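Local coordinates for protein putative tryptophan halogenase (Xanthomonas campestris pv. campestris, PDB 6Y1W) that probably halogenates an aromatic substrate with the help of bound FAD, as a flavin-dependent halogenase, captured here without its cofactor, at residues L279-G284 and P503-P508; A249-T254 and W273-P278; A86-G91 and R498-P503; Q79-T84 and E494-Y499. All coordinates share one frame; numbering follows the deposited sequence.

From the N terminus, helix 77-83 opens interaction 4 and strand 87-89 soon afterwards opens interaction 3. Both loops stay open for some four hundred residues and close beside each other, on helix 492-499 and the tail leaving it, sharing Arg-498 and Tyr-499. Interaction 2 (249-254 with 273-278) is a short loop nested inside both and joins two strands of the seven-stranded sheet. Residues 279-284, the turn after strand 272-278 and the start of the next strand, then open interaction 1, which closes last, at 503-508, and so crosses interactions 3 and 4. Together they lay the C-terminal helix and tail over helix 77-83, strand 87-89 and the turn between strands 272-278 and 283-289; Gln-280 bonds to both Ala-86 and Ala-502.

Interaction 1: residues L279-G284 and P503-P508; sequences LQHRVG and PAPPAP. With BUD ((2S,3S)-butane-2,3-diol), chain L.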
loop_
_atom_site.group_PDB
_atom_site.type_symbol
_atom_site.label_atom_id
_atom_site.label_comp_id
_atom_site.label_asym_id
_atom_site.label_seq_id
_atom_site.Cartn_x
_atom_site.Cartn_y
_atom_site.Cartn_z
ATOM N N LEU A 279 16.650 -1.306 29.736
ATOM C CA LEU A 279 15.807 -2.391 30.231
ATOM C C LEU A 279 15.390 -2.054 31.665
ATOM O O LEU A 279 15.770 -1.007 32.211
ATOM C CB LEU A 279 16.545 -3.729 30.143
ATOM C CG LEU A 279 16.901 -4.104 28.696
ATOM C CD1 LEU A 279 17.666 -5.434 28.705
ATOM C CD2 LEU A 279 15.671 -4.197 27.793
ATOM N N GLN A 280 14.578 -2.918 32.278
ATOM C CA GLN A 280 14.033 -2.515 33.584
ATOM C C GLN A 280 15.105 -2.409 34.661
ATOM O O GLN A 280 14.971 -1.572 35.575
ATOM C CB GLN A 280 12.942 -3.496 34.024
ATOM C CG GLN A 280 11.631 -3.252 33.264
ATOM C CD GLN A 280 10.413 -3.933 33.916
ATOM O OE1 GLN A 280 10.303 -4.025 35.155
ATOM N NE2 GLN A 280 9.488 -4.406 33.077
ATOM N N HIS A 281 16.198 -3.186 34.560
ATOM C CA HIS A 281 17.196 -3.194 35.627
ATOM C C HIS A 281 18.610 -3.155 35.119
ATOM O O HIS A 281 19.530 -3.489 35.882
ATOM C CB HIS A 281 17.025 -4.418 36.539
ATOM C CG HIS A 281 15.674 -4.459 37.176
ATOM N ND1 HIS A 281 15.322 -3.649 38.247
ATOM C CD2 HIS A 281 14.588 -5.205 36.890
ATOM C CE1 HIS A 281 14.062 -3.890 38.572
ATOM N NE2 HIS A 281 13.603 -4.844 37.780
ATOM N N ARG A 282 18.814 -2.837 33.838
ATOM C CA ARG A 282 20.149 -2.649 33.285
ATOM C C ARG A 282 19.998 -1.877 31.977
ATOM O O ARG A 282 18.882 -1.573 31.536
ATOM C CB ARG A 282 20.856 -3.992 33.077
ATOM C CG ARG A 282 20.336 -4.742 31.871
ATOM C CD ARG A 282 21.185 -6.011 31.599
ATOM N NE ARG A 282 21.052 -6.474 30.217
ATOM C CZ ARG A 282 20.215 -7.446 29.847
ATOM N NH1 ARG A 282 19.459 -8.039 30.759
ATOM N NH2 ARG A 282 20.145 -7.826 28.566
ATOM N N VAL A 283 21.136 -1.584 31.351
ATOM C CA VAL A 283 21.167 -0.832 30.100
ATOM C C VAL A 283 22.038 -1.573 29.095
ATOM O O VAL A 283 23.127 -2.045 29.443
ATOM C CB VAL A 283 21.704 0.583 30.378
ATOM C CG1 VAL A 283 21.966 1.343 29.070
ATOM C CG2 VAL A 283 20.703 1.340 31.270
ATOM N N GLY A 284 21.548 -1.716 27.854
ATOM C CA GLY A 284 22.352 -2.285 26.790
ATOM C C GLY A 284 23.086 -1.195 26.021
ATOM O O GLY A 284 22.546 -0.130 25.779
ATOM N N PRO A 503 11.174 -8.806 37.849
ATOM C CA PRO A 503 11.999 -8.959 39.059
ATOM C C PRO A 503 13.438 -8.499 38.829
ATOM O O PRO A 503 14.061 -8.820 37.814
ATOM C CB PRO A 503 11.938 -10.468 39.333
ATOM C CG PRO A 503 11.688 -11.085 37.996
ATOM C CD PRO A 503 10.795 -10.097 37.251
ATOM N N ALA A 504 13.975 -7.759 39.776
ATOM C CA ALA A 504 15.365 -7.330 39.624
ATOM C C ALA A 504 16.283 -8.546 39.721
ATOM O O ALA A 504 16.123 -9.365 40.629
ATOM C CB ALA A 504 15.766 -6.296 40.693
ATOM N N PRO A 505 17.247 -8.708 38.819
ATOM C CA PRO A 505 18.184 -9.821 38.958
ATOM C C PRO A 505 18.848 -9.780 40.324
ATOM O O PRO A 505 19.171 -8.693 40.833
ATOM C CB PRO A 505 19.195 -9.569 37.832
ATOM C CG PRO A 505 18.327 -8.832 36.754
ATOM C CD PRO A 505 17.367 -7.987 37.531
ATOM N N PRO A 506 19.142 -10.942 40.912
ATOM C CA PRO A 506 19.603 -10.948 42.306
ATOM C C PRO A 506 21.057 -10.571 42.466
ATOM O O PRO A 506 21.464 -10.038 43.503
ATOM C CB PRO A 506 19.375 -12.399 42.739
ATOM C CG PRO A 506 19.447 -13.202 41.439
ATOM C CD PRO A 506 18.768 -12.284 40.449
ATOM N N ALA A 507 21.872 -10.916 41.476
ATOM C CA ALA A 507 23.322 -10.860 41.655
ATOM C C ALA A 507 24.013 -10.407 40.376
ATOM O O ALA A 507 24.862 -11.110 39.811
ATOM C CB ALA A 507 23.839 -12.209 42.149
ATOM N N PRO A 508 23.703 -9.197 39.918
ATOM C CA PRO A 508 24.500 -8.604 38.845
ATOM C C PRO A 508 25.949 -8.494 39.305
ATOM O O PRO A 508 26.246 -8.469 40.501
ATOM C CB PRO A 508 23.840 -7.235 38.643
ATOM C CG PRO A 508 23.281 -6.888 40.024
ATOM C CD PRO A 508 22.750 -8.221 40.508
HETATM C C1 BUD L . 24.258 -11.856 31.204
HETATM O O1 BUD L . 22.341 -12.436 32.531
HETATM C C2 BUD L . 23.322 -11.437 32.330
HETATM O O2 BUD L . 21.888 -9.701 33.076
HETATM C C3 BUD L . 22.619 -10.139 31.968
HETATM C C4 BUD L . 23.672 -9.074 31.685
#
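His-281 lays its imidazole against the backbone of Ala-504 in a CH-pi contact: Ala-504 CA stands 3.5 Å from the centroid of the His-281 ring, only 11° off the ring normal. Ala-504 CB lies 3.6 Å from both His-281 ND1 and His-281 CE1. The small alanine lets its CA come down directly over the ring. With CG anti to the carbonyl carbon (chi1 -59°), the imidazole stands out from the turn toward the tail.

Apolar contact extends this, with Pro-505 CD 3.7 Å from His-281 CB. Segment 279-284 makes the connection of a beta hairpin between strands 272-278 and 283-289, with a hydrogen bond from Leu-279 N to Arg-282 O, 2.9 Å; residues 503-505 run past it in polyproline II-like conformation, which the prolines favour.

Polar partners lie outside the two segments: His-281 NE2 hydrogen-bonds to Ala-502 O, and Arg-282 forms a salt bridge with Asp-166 and a hydrogen bond from NE to Gln-253 OE1. The Arg-282 guanidinium is also covered on both faces, Leu-279 CD1 lying 3.4 Å above the centre of one and C3 of the bound butanediol 3.9 Å above the opposite one, near its rim.

Interaction 2: residues A249-T254 and W273-P278; sequences ALAVQT and WMWRIP
The segments 249-254 and 273-278 run parallel, two places apart in the mixed sheet, with strand 283-289 between them and antiparallel to each; their contact is next-but-one strand packing across that middle strand. Ala-251 CA and Trp-275 CA are therefore 9.0 Å apart, too far for direct backbone bonding, and the intervening strand makes those bonds instead, as where Leu-250 pairs with Ile-287. What joins the two flanking strands is side chains that reach across the middle one.

Trp-275 does most of the reaching. Its CG sits between the backbone N and the carbonyl carbon (chi1 74°), and the indole then extends over strand 283-289, where it also touches Val-288. Its benzo rim meets two alanines: Ala-251 CB is 3.8 Å from Trp-275 CZ2, and Ala-249 CB is 4.5 Å from Trp-275 CZ3, at the ring edge. Alanine fits here because the large indole takes up most of the span, so that a single methyl on the far strand completes the contact.

The polar groups are bridged by water. Trp-275 NE1 and Gln-253 NE2 donate to one molecule, at 2.9 and 3.3 Å, a use of water that lets two donors share a single acceptor. Gln-253 OE1 is meanwhile bonded to Arg-282, which helps fix the amide's turn. On the opposite face of the sheet the long, extended Arg-276 reaches toward Thr-254, and a second water sits between them, 3.0 Å from Arg-276 NH2 and 2.8 Å from Thr-254 OG1.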
loop_
_atom_site.group_PDB
_atom_site.type_symbol
_atom_site.label_atom_id
_atom_site.label_comp_id
_atom_site.label_asym_id
_atom_site.label_seq_id
_atom_site.Cartn_x
_atom_site.Cartn_y
_atom_site.Cartn_z
ATOM N N ALA A 249 30.839 -4.763 15.589
ATOM C CA ALA A 249 30.270 -4.120 16.762
ATOM C C ALA A 249 30.955 -4.651 18.015
ATOM O O ALA A 249 31.500 -5.764 18.039
ATOM C CB ALA A 249 28.766 -4.354 16.878
ATOM N N LEU A 250 30.904 -3.842 19.070
ATOM C CA LEU A 250 31.264 -4.282 20.416
ATOM C C LEU A 250 30.067 -3.983 21.305
ATOM O O LEU A 250 29.554 -2.862 21.257
ATOM C CB LEU A 250 32.465 -3.498 20.969
ATOM C CG LEU A 250 33.853 -3.916 20.523
ATOM C CD1 LEU A 250 34.865 -2.801 20.842
ATOM C CD2 LEU A 250 34.230 -5.253 21.191
ATOM N N ALA A 251 29.645 -4.947 22.136
ATOM C CA ALA A 251 28.435 -4.750 22.931
ATOM C C ALA A 251 28.729 -5.003 24.405
ATOM O O ALA A 251 29.538 -5.869 24.744
ATOM C CB ALA A 251 27.298 -5.669 22.455
ATOM N N VAL A 252 28.075 -4.244 25.280
ATOM C CA VAL A 252 28.322 -4.386 26.725
ATOM C C VAL A 252 27.098 -3.886 27.482
ATOM O O VAL A 252 26.501 -2.867 27.118
ATOM C CB VAL A 252 29.586 -3.611 27.159
ATOM C CG1 VAL A 252 29.383 -2.081 26.987
ATOM C CG2 VAL A 252 29.960 -3.954 28.634
ATOM N N GLN A 253 26.768 -4.571 28.583
ATOM C CA GLN A 253 25.685 -4.139 29.445
ATOM C C GLN A 253 26.245 -3.318 30.600
ATOM O O GLN A 253 27.360 -3.549 31.071
ATOM C CB GLN A 253 24.881 -5.355 29.963
ATOM C CG GLN A 253 24.383 -6.306 28.861
ATOM C CD GLN A 253 23.433 -5.632 27.805
ATOM O OE1 GLN A 253 22.285 -5.300 28.108
ATOM N NE2 GLN A 253 23.923 -5.454 26.566
ATOM N N THR A 254 25.474 -2.340 31.043
ATOM C CA THR A 254 25.898 -1.538 32.187
ATOM C C THR A 254 24.761 -1.465 33.187
ATOM O O THR A 254 23.592 -1.648 32.850
ATOM C CB THR A 254 26.315 -0.104 31.799
ATOM O OG1 THR A 254 25.279 0.512 30.994
ATOM C CG2 THR A 254 27.651 -0.104 31.041
ATOM N N TRP A 273 28.633 4.481 15.198
ATOM C CA TRP A 273 27.650 5.048 16.096
ATOM C C TRP A 273 27.415 4.085 17.248
ATOM O O TRP A 273 27.751 2.904 17.166
ATOM C CB TRP A 273 26.343 5.359 15.352
ATOM C CG TRP A 273 25.608 4.142 14.848
ATOM C CD1 TRP A 273 25.832 3.499 13.681
ATOM C CD2 TRP A 273 24.529 3.458 15.493
ATOM N NE1 TRP A 273 24.990 2.400 13.560
ATOM C CE2 TRP A 273 24.168 2.375 14.660
ATOM C CE3 TRP A 273 23.838 3.645 16.698
ATOM C CZ2 TRP A 273 23.140 1.482 14.996
ATOM C CZ3 TRP A 273 22.823 2.771 17.027
ATOM C CH2 TRP A 273 22.477 1.702 16.184
ATOM N N MET A 274 26.807 4.604 18.331
ATOM C CA MET A 274 26.626 3.808 19.544
ATOM C C MET A 274 25.150 3.720 19.885
ATOM O O MET A 274 24.438 4.719 19.818
ATOM C CB MET A 274 27.368 4.449 20.723
ATOM C CG MET A 274 28.895 4.250 20.669
ATOM S SD MET A 274 29.641 5.471 21.803
ATOM C CE MET A 274 29.640 7.024 20.889
ATOM N N TRP A 275 24.690 2.531 20.297
ATOM C CA TRP A 275 23.345 2.432 20.844
ATOM C C TRP A 275 23.354 2.425 22.369
ATOM O O TRP A 275 24.312 1.970 23.013
ATOM C CB TRP A 275 22.613 1.161 20.373
ATOM C CG TRP A 275 23.032 -0.181 20.963
ATOM C CD1 TRP A 275 22.637 -0.732 22.181
ATOM C CD2 TRP A 275 23.827 -1.178 20.316
ATOM N NE1 TRP A 275 23.176 -2.004 22.318
ATOM C CE2 TRP A 275 23.929 -2.284 21.199
ATOM C CE3 TRP A 275 24.498 -1.232 19.082
ATOM C CZ2 TRP A 275 24.623 -3.445 20.867
ATOM C CZ3 TRP A 275 25.208 -2.377 18.768
ATOM C CH2 TRP A 275 25.288 -3.462 19.665
ATOM N N ARG A 276 22.246 2.893 22.937
ATOM C CA ARG A 276 21.986 2.791 24.378
ATOM C C ARG A 276 20.517 2.458 24.533
ATOM O O ARG A 276 19.668 3.178 24.004
ATOM C CB ARG A 276 22.346 4.109 25.081
ATOM C CG ARG A 276 22.388 3.924 26.600
ATOM C CD ARG A 276 23.065 5.103 27.323
ATOM N NE ARG A 276 23.123 4.834 28.776
ATOM C CZ ARG A 276 22.148 5.128 29.633
ATOM N NH1 ARG A 276 21.041 5.716 29.208
ATOM N NH2 ARG A 276 22.283 4.851 30.945
ATOM N N ILE A 277 20.210 1.320 25.183
ATOM C CA ILE A 277 18.865 0.763 25.212
ATOM C C ILE A 277 18.487 0.448 26.658
ATOM O O ILE A 277 19.160 -0.359 27.300
ATOM C CB ILE A 277 18.810 -0.516 24.357
ATOM C CG1 ILE A 277 18.884 -0.152 22.862
ATOM C CG2 ILE A 277 17.569 -1.377 24.675
ATOM C CD1 ILE A 277 19.161 -1.415 22.011
ATOM N N PRO A 278 17.432 1.069 27.226
ATOM C CA PRO A 278 17.110 0.819 28.634
ATOM C C PRO A 278 16.237 -0.405 28.831
ATOM O O PRO A 278 15.172 -0.517 28.207
ATOM C CB PRO A 278 16.352 2.091 29.046
ATOM C CG PRO A 278 15.557 2.430 27.793
ATOM C CD PRO A 278 16.575 2.138 26.657
HETATM O O HOH W 1 22.305 -4.287 23.966
HETATM O O HOH W 2 23.973 2.708 32.218
#

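Interaction 3: residues A86-G91 and R498-P503; sequences ATFKVG and RYCPAP
Phe-88 pushes the far rim of its ring at Tyr-499, Phe-88 CZ lying 3.8 Å from Tyr-499 CE2 and equally close to CD2. The tyrosine atoms lie at the edge of the phenylalanine, near its plane, and the two side chains cross at about a right angle. Tyr-499 has CG anti to its backbone N (chi1 -179°), which swings the ring from the last turn of helix 492-499 down to the strand.

Cys-500, the first residue to leave helical geometry, follows with a sulfur-aromatic contact. Its SG is 5.4 Å from the centroid of the Phe-88 ring and 55° off the normal, an oblique approach. The nearest carbon is Phe-88 CE2, 4.4 Å from Cys-500 SG. A compact thiol serves where the chain turns close to a buried ring.

The contact seats the C-terminal helix on strand 87-89, an outer strand of a three-stranded antiparallel sheet. Lys-89, next after Phe-88 in the strand and predicted to be the active-site lysine, has its side chain well away from this contact, with NZ bonded to Ser-348 OG and Thr-62 O. Between Phe-88 and its two partners the forces are dispersion and weak ring and sulfur polarity, so fit and burial should count for more than directed bonding.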
loop_
_atom_site.group_PDB
_atom_site.type_symbol
_atom_site.label_atom_id
_atom_site.label_comp_id
_atom_site.label_asym_id
_atom_site.label_seq_id
_atom_site.Cartn_x
_atom_site.Cartn_y
_atom_site.Cartn_z
ATOM N N ALA A 86 11.288 -5.930 29.961
ATOM C CA ALA A 86 11.086 -4.964 28.880
ATOM C C ALA A 86 10.650 -3.590 29.370
ATOM O O ALA A 86 10.019 -3.447 30.418
ATOM C CB ALA A 86 10.044 -5.476 27.878
ATOM N N THR A 87 10.977 -2.561 28.577
ATOM C CA THR A 87 10.469 -1.212 28.806
ATOM C C THR A 87 9.792 -0.717 27.535
ATOM O O THR A 87 9.859 -1.356 26.482
ATOM C CB THR A 87 11.594 -0.223 29.220
ATOM O OG1 THR A 87 12.517 -0.072 28.132
ATOM C CG2 THR A 87 12.386 -0.745 30.483
ATOM N N PHE A 88 9.159 0.442 27.621
ATOM C CA PHE A 88 8.505 0.997 26.445
ATOM C C PHE A 88 9.447 1.885 25.639
ATOM O O PHE A 88 10.367 2.520 26.177
ATOM C CB PHE A 88 7.251 1.792 26.847
ATOM C CG PHE A 88 6.159 0.925 27.395
ATOM C CD1 PHE A 88 5.321 0.201 26.520
ATOM C CD2 PHE A 88 5.974 0.781 28.759
ATOM C CE1 PHE A 88 4.328 -0.643 27.006
ATOM C CE2 PHE A 88 4.966 -0.077 29.247
ATOM C CZ PHE A 88 4.155 -0.778 28.374
ATOM N N LYS A 89 9.180 1.939 24.325
ATOM C CA LYS A 89 9.966 2.742 23.398
ATOM C C LYS A 89 9.025 3.570 22.555
ATOM O O LYS A 89 8.092 3.015 21.975
ATOM C CB LYS A 89 10.794 1.822 22.475
ATOM C CG LYS A 89 11.546 2.591 21.382
ATOM C CD LYS A 89 12.206 1.618 20.422
ATOM C CE LYS A 89 12.782 2.397 19.204
ATOM N NZ LYS A 89 13.044 1.423 18.049
ATOM N N VAL A 90 9.273 4.889 22.471
ATOM C CA VAL A 90 8.479 5.753 21.595
ATOM C C VAL A 90 9.302 6.381 20.480
ATOM O O VAL A 90 8.740 7.124 19.664
ATOM C CB VAL A 90 7.734 6.846 22.384
ATOM C CG1 VAL A 90 6.734 6.219 23.345
ATOM C CG2 VAL A 90 8.740 7.732 23.150
ATOM N N GLY A 91 10.607 6.117 20.409
ATOM C CA GLY A 91 11.398 6.735 19.356
ATOM C C GLY A 91 12.877 6.459 19.559
ATOM O O GLY A 91 13.280 5.738 20.481
ATOM N N ARG A 498 3.634 -0.342 37.827
ATOM C CA ARG A 498 2.234 -0.746 37.958
ATOM C C ARG A 498 1.775 -1.727 36.887
ATOM O O ARG A 498 0.868 -2.534 37.143
ATOM C CB ARG A 498 1.307 0.480 37.903
ATOM C CG ARG A 498 1.696 1.616 38.822
ATOM C CD ARG A 498 0.580 2.665 38.930
ATOM N NE ARG A 498 0.239 3.283 37.646
ATOM C CZ ARG A 498 0.297 4.594 37.407
ATOM N NH1 ARG A 498 -0.033 5.072 36.211
ATOM N NH2 ARG A 498 0.688 5.431 38.364
ATOM N N TYR A 499 2.371 -1.705 35.697
ATOM C CA TYR A 499 1.811 -2.441 34.568
ATOM C C TYR A 499 2.527 -3.756 34.299
ATOM O O TYR A 499 1.880 -4.763 34.012
ATOM C CB TYR A 499 1.873 -1.569 33.307
ATOM C CG TYR A 499 1.298 -2.216 32.059
ATOM C CD1 TYR A 499 -0.081 -2.372 31.894
ATOM C CD2 TYR A 499 2.146 -2.652 31.022
ATOM C CE1 TYR A 499 -0.596 -2.968 30.748
ATOM C CE2 TYR A 499 1.650 -3.223 29.886
ATOM C CZ TYR A 499 0.282 -3.388 29.733
ATOM O OH TYR A 499 -0.212 -3.947 28.587
ATOM N N CYS A 500 3.848 -3.771 34.402
ATOM C CA CYS A 500 4.575 -4.947 33.986
ATOM C C CYS A 500 5.884 -5.086 34.738
ATOM O O CYS A 500 6.915 -5.311 34.112
ATOM C CB CYS A 500 4.806 -4.884 32.463
ATOM S SG CYS A 500 5.728 -3.415 31.932
ATOM N N PRO A 501 5.889 -4.998 36.074
ATOM C CA PRO A 501 7.162 -5.069 36.811
ATOM C C PRO A 501 7.862 -6.415 36.658
ATOM O O PRO A 501 7.265 -7.493 36.827
ATOM C CB PRO A 501 6.741 -4.801 38.269
ATOM C CG PRO A 501 5.325 -5.211 38.327
ATOM C CD PRO A 501 4.740 -4.807 36.990
ATOM N N ALA A 502 9.148 -6.347 36.252
ATOM C CA ALA A 502 10.039 -7.487 36.142
ATOM C C ALA A 502 10.867 -7.592 37.416
ATOM O O ALA A 502 11.253 -6.571 37.986
ATOM C CB ALA A 502 11.002 -7.350 34.951
ATOM N N PRO A 503 11.174 -8.806 37.849
ATOM C CA PRO A 503 11.999 -8.959 39.059
ATOM C C PRO A 503 13.438 -8.499 38.829
ATOM O O PRO A 503 14.061 -8.820 37.814
ATOM C CB PRO A 503 11.938 -10.468 39.333
ATOM C CG PRO A 503 11.688 -11.085 37.996
ATOM C CD PRO A 503 10.795 -10.097 37.251
#

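Interaction 4: residues Q79-T84 and E494-Y499; sequences QFMAAT and EFLRRY
Thr-84 OG1 donates to Phe-80 O, 2.9 Å away. The hydroxyl meets the oxygen at a C=O...donor angle of 136° and is tilted 33° from the carbonyl plane. A threonine four residues on can thus satisfy a carbonyl from within its own segment.

The contact across the segments is carried by Met-81. Its chain leaves the helix with CG anti to the carbonyl carbon and runs on extended to SD, before chi3 of 72° bends the methyl aside. That bend lets sulfur and methyl serve different neighbours: Met-81 SD lies 4.3 Å from Tyr-499 CE2, at the ring edge near its plane, while Met-81 CE lies 4.4 Å from Leu-496 CD2. Flexible, unbranched methionine suits a position between an aromatic and a branched aliphatic side chain. Both partners sit on the same side of helix 492-499, three residues apart, and Leu-496 turns its CD2 branch to the methionine.

Outside the hydrophobic patch, Tyr-499 OH bonds to Glu-77, at the start of the other helix. With Phe-88 also touching Met-81, this is two-helix packing at a sheet edge: helix 492-499, the last of the chain, lies against helix 77-83 beside strand 87-89, an outermost strand of the three-stranded sheet.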
loop_
_atom_site.group_PDB
_atom_site.type_symbol
_atom_site.label_atom_id
_atom_site.label_comp_id
_atom_site.label_asym_id
_atom_site.label_seq_id
_atom_site.Cartn_x
_atom_site.Cartn_y
_atom_site.Cartn_z
ATOM N N GLN A 79 2.473 -9.661 30.478
ATOM C CA GLN A 79 3.185 -10.890 30.825
ATOM C C GLN A 79 4.481 -11.011 30.038
ATOM O O GLN A 79 5.549 -11.300 30.600
ATOM C CB GLN A 79 2.255 -12.078 30.564
ATOM C CG GLN A 79 2.819 -13.454 30.681
ATOM C CD GLN A 79 1.844 -14.460 30.049
ATOM O OE1 GLN A 79 2.241 -15.337 29.289
ATOM N NE2 GLN A 79 0.554 -14.285 30.327
ATOM N N PHE A 80 4.402 -10.740 28.727
ATOM C CA PHE A 80 5.589 -10.741 27.880
ATOM C C PHE A 80 6.632 -9.732 28.381
ATOM O O PHE A 80 7.820 -10.046 28.452
ATOM C CB PHE A 80 5.149 -10.440 26.431
ATOM C CG PHE A 80 6.125 -9.577 25.674
ATOM C CD1 PHE A 80 7.393 -10.088 25.326
ATOM C CD2 PHE A 80 5.796 -8.277 25.328
ATOM C CE1 PHE A 80 8.315 -9.297 24.646
ATOM C CE2 PHE A 80 6.718 -7.472 24.642
ATOM C CZ PHE A 80 7.962 -7.970 24.330
ATOM N N MET A 81 6.202 -8.501 28.727
ATOM C CA MET A 81 7.165 -7.472 29.132
ATOM C C MET A 81 7.834 -7.821 30.463
ATOM O O MET A 81 9.057 -7.671 30.627
ATOM C CB MET A 81 6.465 -6.118 29.221
ATOM C CG MET A 81 6.096 -5.550 27.849
ATOM S SD MET A 81 5.479 -3.860 27.950
ATOM C CE MET A 81 7.008 -2.934 28.331
ATOM N N ALA A 82 7.046 -8.288 31.431
ATOM C CA ALA A 82 7.636 -8.668 32.709
ATOM C C ALA A 82 8.612 -9.822 32.539
ATOM O O ALA A 82 9.642 -9.866 33.213
ATOM C CB ALA A 82 6.537 -9.084 33.687
ATOM N N ALA A 83 8.322 -10.739 31.614
ATOM C CA ALA A 83 9.183 -11.889 31.403
ATOM C C ALA A 83 10.453 -11.558 30.638
ATOM O O ALA A 83 11.393 -12.354 30.689
ATOM C CB ALA A 83 8.430 -12.969 30.611
ATOM N N THR A 84 10.529 -10.391 29.986
ATOM C CA THR A 84 11.678 -10.080 29.149
ATOM C C THR A 84 12.389 -8.828 29.629
ATOM O O THR A 84 13.181 -8.260 28.883
ATOM C CB THR A 84 11.266 -9.935 27.678
ATOM O OG1 THR A 84 10.311 -8.898 27.554
ATOM C CG2 THR A 84 10.660 -11.275 27.144
ATOM N N GLU A 494 7.086 4.832 36.795
ATOM C CA GLU A 494 5.856 4.606 37.544
ATOM C C GLU A 494 4.904 3.711 36.767
ATOM O O GLU A 494 4.265 2.813 37.337
ATOM C CB GLU A 494 5.194 5.944 37.878
ATOM C CG GLU A 494 5.819 6.587 39.092
ATOM C CD GLU A 494 5.358 8.008 39.302
ATOM O OE1 GLU A 494 6.162 8.808 39.844
ATOM O OE2 GLU A 494 4.194 8.308 38.937
ATOM N N PHE A 495 4.811 3.914 35.453
ATOM C CA PHE A 495 3.939 3.064 34.671
ATOM C C PHE A 495 4.441 1.621 34.659
ATOM O O PHE A 495 3.654 0.689 34.832
ATOM C CB PHE A 495 3.794 3.616 33.243
ATOM C CG PHE A 495 2.717 2.927 32.489
ATOM C CD1 PHE A 495 1.373 3.230 32.745
ATOM C CD2 PHE A 495 3.017 1.922 31.589
ATOM C CE1 PHE A 495 0.353 2.540 32.077
ATOM C CE2 PHE A 495 2.012 1.232 30.931
ATOM C CZ PHE A 495 0.667 1.538 31.170
ATOM N N LEU A 496 5.753 1.419 34.476
ATOM C CA LEU A 496 6.299 0.063 34.480
ATOM C C LEU A 496 6.007 -0.655 35.798
ATOM O O LEU A 496 5.614 -1.822 35.811
ATOM C CB LEU A 496 7.803 0.106 34.240
ATOM C CG LEU A 496 8.240 0.656 32.864
ATOM C CD1 LEU A 496 9.733 0.930 32.897
ATOM C CD2 LEU A 496 7.926 -0.440 31.802
ATOM N N ARG A 497 6.245 0.035 36.907
ATOM C CA ARG A 497 6.038 -0.584 38.213
ATOM C C ARG A 497 4.607 -1.076 38.379
ATOM O O ARG A 497 4.372 -2.102 39.036
ATOM C CB ARG A 497 6.363 0.414 39.310
ATOM C CG ARG A 497 7.813 0.362 39.750
ATOM C CD ARG A 497 8.011 1.103 41.065
ATOM N NE ARG A 497 7.982 2.552 40.882
ATOM C CZ ARG A 497 9.041 3.277 40.537
ATOM N NH1 ARG A 497 10.210 2.674 40.333
ATOM N NH2 ARG A 497 8.930 4.596 40.397
ATOM N N ARG A 498 3.634 -0.342 37.827
ATOM C CA ARG A 498 2.234 -0.746 37.958
ATOM C C ARG A 498 1.775 -1.727 36.887
ATOM O O ARG A 498 0.868 -2.534 37.143
ATOM C CB ARG A 498 1.307 0.480 37.903
ATOM C CG ARG A 498 1.696 1.616 38.822
ATOM C CD ARG A 498 0.580 2.665 38.930
ATOM N NE ARG A 498 0.239 3.283 37.646
ATOM C CZ ARG A 498 0.297 4.594 37.407
ATOM N NH1 ARG A 498 -0.033 5.072 36.211
ATOM N NH2 ARG A 498 0.688 5.431 38.364
ATOM N N TYR A 499 2.371 -1.705 35.697
ATOM C CA TYR A 499 1.811 -2.441 34.568
ATOM C C TYR A 499 2.527 -3.756 34.299
ATOM O O TYR A 499 1.880 -4.763 34.012
ATOM C CB TYR A 499 1.873 -1.569 33.307
ATOM C CG TYR A 499 1.298 -2.216 32.059
ATOM C CD1 TYR A 499 -0.081 -2.372 31.894
ATOM C CD2 TYR A 499 2.146 -2.652 31.022
ATOM C CE1 TYR A 499 -0.596 -2.968 30.748
ATOM C CE2 TYR A 499 1.650 -3.223 29.886
ATOM C CZ TYR A 499 0.282 -3.388 29.733
ATOM O OH TYR A 499 -0.212 -3.947 28.587
#